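PDB 5O3Z: sorbitol-6-phosphate dehydrogenase from Erwinia amylovora CFBP1430, which catalyses the oxidation of sorbitol 6-phosphate at carbon 2, probably to fructose 6-phosphate with NAD as cofactor, as a short-chain dehydrogenase/reductase. Local coordinates for residues L235-F240 with I254-G259. Numbering follows the deposited sequence.
Sequences LNVLLF and INVTGG
Val237 meets Ile254 and Val256, and these three buried side chains make the whole contact. No hydrogen bond crosses it. The bond from CA to CB of Val237 is directed toward the strand, and CB carries two methyls, both in contact. With chi1 at 172°, CG1 is set anti to the backbone N and CG2 anti to the carbonyl carbon, and both methyls reach the strand. Val237 CG1 touches Ile254 CG2 at 3.8 Å. The same CG1 is 4.1 Å from Val256 CG2. Val237 CG2 meets Val256 CG2 at 3.9 Å. The CG2 methyl of Val256 thus meets both branches of Val237, and the two valines approach tip to tip. Ile254 instead runs past Val237 in the opposite direction and offers its CG2 branch. The closest CA atoms, those of Val237 and Val256, are 8.0 Å apart. The contact packs helix 231-242 on strand 253-256, the outermost strand, within this chain, of the parallel Rossmann-type sheet. Leu186 of the adjacent strand 182-188 touches both Val237 and Ile254. Leu235, Leu238 and Leu239 pack against helix 17-28, while Phe240 of a second subunit packs on Val237 and stacks with its own counterpart.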
ATOM      1  N   LEU A 235       1.291 -24.144  -1.570  1.00 24.47           N
ATOM      2  CA  LEU A 235       1.082 -25.064  -0.477  1.00 24.77           C
ATOM      3  C   LEU A 235       1.820 -24.674   0.781  1.00 25.90           C
ATOM      4  O   LEU A 235       1.231 -24.609   1.849  1.00 28.59           O
ATOM      5  CB  LEU A 235       1.438 -26.492  -0.973  1.00 28.06           C
ATOM      6  CG  LEU A 235       1.201 -27.659  -0.009  1.00 29.87           C
ATOM      7  CD1 LEU A 235      -0.255 -27.747   0.430  1.00 32.22           C
ATOM      8  CD2 LEU A 235       1.619 -28.958  -0.692  1.00 31.09           C
ATOM      9  N   ASN A 236       3.100 -24.280   0.619  1.00 28.81           N
ATOM     10  CA  ASN A 236       3.977 -23.936   1.751  1.00 26.30           C
ATOM     11  C   ASN A 236       3.389 -22.850   2.562  1.00 25.37           C
ATOM     12  O   ASN A 236       3.153 -23.001   3.780  1.00 23.84           O
ATOM     13  CB  ASN A 236       5.398 -23.601   1.233  1.00 28.32           C
ATOM     14  CG  ASN A 236       6.198 -24.867   0.872  1.00 32.82           C
ATOM     15  OD1 ASN A 236       5.798 -25.971   1.253  1.00 35.25           O
ATOM     16  ND2 ASN A 236       7.317 -24.717   0.106  1.00 28.14           N
ATOM     17  N   VAL A 237       3.060 -21.747   1.860  1.00 26.89           N
ATOM     18  CA  VAL A 237       2.516 -20.552   2.473  1.00 26.18           C
ATOM     19  C   VAL A 237       1.103 -20.826   3.046  1.00 25.07           C
ATOM     20  O   VAL A 237       0.750 -20.418   4.168  1.00 26.43           O
ATOM     21  CB  VAL A 237       2.460 -19.424   1.416  1.00 26.16           C
ATOM     22  CG1 VAL A 237       1.715 -18.217   1.932  1.00 27.49           C
ATOM     23  CG2 VAL A 237       3.847 -19.001   0.931  1.00 27.98           C
ATOM     24  N   LEU A 238       0.287 -21.476   2.236  1.00 25.67           N
ATOM     25  CA  LEU A 238      -1.032 -21.904   2.719  1.00 26.08           C
ATOM     26  C   LEU A 238      -0.945 -22.621   4.074  1.00 24.38           C
ATOM     27  O   LEU A 238      -1.645 -22.289   5.063  1.00 22.20           O
ATOM     28  CB  LEU A 238      -1.714 -22.742   1.647  1.00 28.38           C
ATOM     29  CG  LEU A 238      -3.205 -23.028   1.897  1.00 29.26           C
ATOM     30  CD1 LEU A 238      -3.857 -23.288   0.557  1.00 29.84           C
ATOM     31  CD2 LEU A 238      -3.421 -24.221   2.806  1.00 30.82           C
ATOM     32  N   LEU A 239      -0.017 -23.565   4.159  1.00 29.77           N
ATOM     33  CA  LEU A 239       0.102 -24.395   5.381  1.00 28.49           C
ATOM     34  C   LEU A 239       0.514 -23.576   6.563  1.00 29.51           C
ATOM     35  O   LEU A 239       0.033 -23.807   7.687  1.00 29.83           O
ATOM     36  CB  LEU A 239       1.093 -25.521   5.172  1.00 30.84           C
ATOM     37  CG  LEU A 239       0.663 -26.660   4.226  1.00 32.79           C
ATOM     38  CD1 LEU A 239       1.790 -27.683   4.032  1.00 33.03           C
ATOM     39  CD2 LEU A 239      -0.612 -27.298   4.718  1.00 32.36           C
ATOM     40  N   PHE A 240       1.351 -22.552   6.321  1.00 28.04           N
ATOM     41  CA  PHE A 240       1.833 -21.789   7.423  1.00 26.21           C
ATOM     42  C   PHE A 240       0.703 -20.960   7.926  1.00 25.87           C
ATOM     43  O   PHE A 240       0.380 -21.019   9.137  1.00 25.67           O
ATOM     44  CB  PHE A 240       3.080 -20.937   7.052  1.00 27.72           C
ATOM     45  CG  PHE A 240       3.441 -19.996   8.141  1.00 27.12           C
ATOM     46  CD1 PHE A 240       3.917 -20.486   9.359  1.00 26.52           C
ATOM     47  CD2 PHE A 240       3.141 -18.654   8.046  1.00 28.20           C
ATOM     48  CE1 PHE A 240       4.179 -19.637  10.423  1.00 26.90           C
ATOM     49  CE2 PHE A 240       3.398 -17.799   9.088  1.00 27.62           C
ATOM     50  CZ  PHE A 240       3.925 -18.290  10.286  1.00 27.58           C
ATOM     51  N   ILE A 254      -1.017 -11.886   1.197  1.00 22.04           N
ATOM     52  CA  ILE A 254       0.319 -12.449   1.334  1.00 21.61           C
ATOM     53  C   ILE A 254       0.908 -12.664  -0.054  1.00 22.57           C
ATOM     54  O   ILE A 254       0.398 -13.428  -0.840  1.00 20.25           O
ATOM     55  CB  ILE A 254       0.235 -13.792   2.072  1.00 21.52           C
ATOM     56  CG1 ILE A 254      -0.290 -13.654   3.472  1.00 22.64           C
ATOM     57  CG2 ILE A 254       1.565 -14.457   2.097  1.00 23.89           C
ATOM     58  CD1 ILE A 254       0.323 -12.562   4.387  1.00 24.40           C
ATOM     59  N   ASN A 255       1.959 -11.941  -0.414  1.00 23.00           N
ATOM     60  CA  ASN A 255       2.506 -12.089  -1.717  1.00 22.62           C
ATOM     61  C   ASN A 255       3.294 -13.371  -1.847  1.00 25.05           C
ATOM     62  O   ASN A 255       4.062 -13.733  -0.931  1.00 28.08           O
ATOM     63  CB  ASN A 255       3.422 -10.897  -2.037  1.00 24.17           C
ATOM     64  CG  ASN A 255       2.669  -9.599  -2.095  1.00 23.66           C
ATOM     65  OD1 ASN A 255       3.055  -8.579  -1.486  1.00 27.17           O
ATOM     66  ND2 ASN A 255       1.603  -9.622  -2.765  1.00 21.78           N
ATOM     67  N   VAL A 256       3.173 -14.013  -2.999  1.00 22.71           N
ATOM     68  CA  VAL A 256       3.923 -15.217  -3.306  1.00 23.70           C
ATOM     69  C   VAL A 256       4.316 -15.030  -4.714  1.00 22.25           C
ATOM     70  O   VAL A 256       3.733 -15.629  -5.677  1.00 22.11           O
ATOM     71  CB  VAL A 256       3.026 -16.479  -3.125  1.00 25.08           C
ATOM     72  CG1 VAL A 256       3.839 -17.729  -3.324  1.00 26.52           C
ATOM     73  CG2 VAL A 256       2.421 -16.492  -1.723  1.00 25.11           C
ATOM     74  N   THR A 257       5.299 -14.133  -4.895  1.00 21.63           N
ATOM     75  CA  THR A 257       5.539 -13.564  -6.212  1.00 20.78           C
ATOM     76  C   THR A 257       6.996 -13.557  -6.649  1.00 22.22           C
ATOM     77  O   THR A 257       7.311 -13.016  -7.704  1.00 25.15           O
ATOM     78  CB  THR A 257       5.002 -12.095  -6.400  1.00 19.73           C
ATOM     79  OG1 THR A 257       5.845 -11.103  -5.716  1.00 18.26           O
ATOM     80  CG2 THR A 257       3.490 -11.921  -6.065  1.00 18.15           C
ATOM     81  N   GLY A 258       7.878 -14.176  -5.876  1.00 24.57           N
ATOM     82  CA  GLY A 258       9.348 -14.105  -6.175  1.00 23.97           C
ATOM     83  C   GLY A 258       9.888 -12.709  -6.191  1.00 23.73           C
ATOM     84  O   GLY A 258      10.856 -12.406  -6.908  1.00 23.13           O
ATOM     85  N   GLY A 259       9.269 -11.843  -5.374  1.00 22.85           N
ATOM     86  CA  GLY A 259       9.636 -10.430  -5.318  1.00 22.01           C
ATOM     87  C   GLY A 259       9.152  -9.474  -6.376  1.00 22.88           C
ATOM     88  O   GLY A 259       9.527  -8.285  -6.374  1.00 24.29           O
TER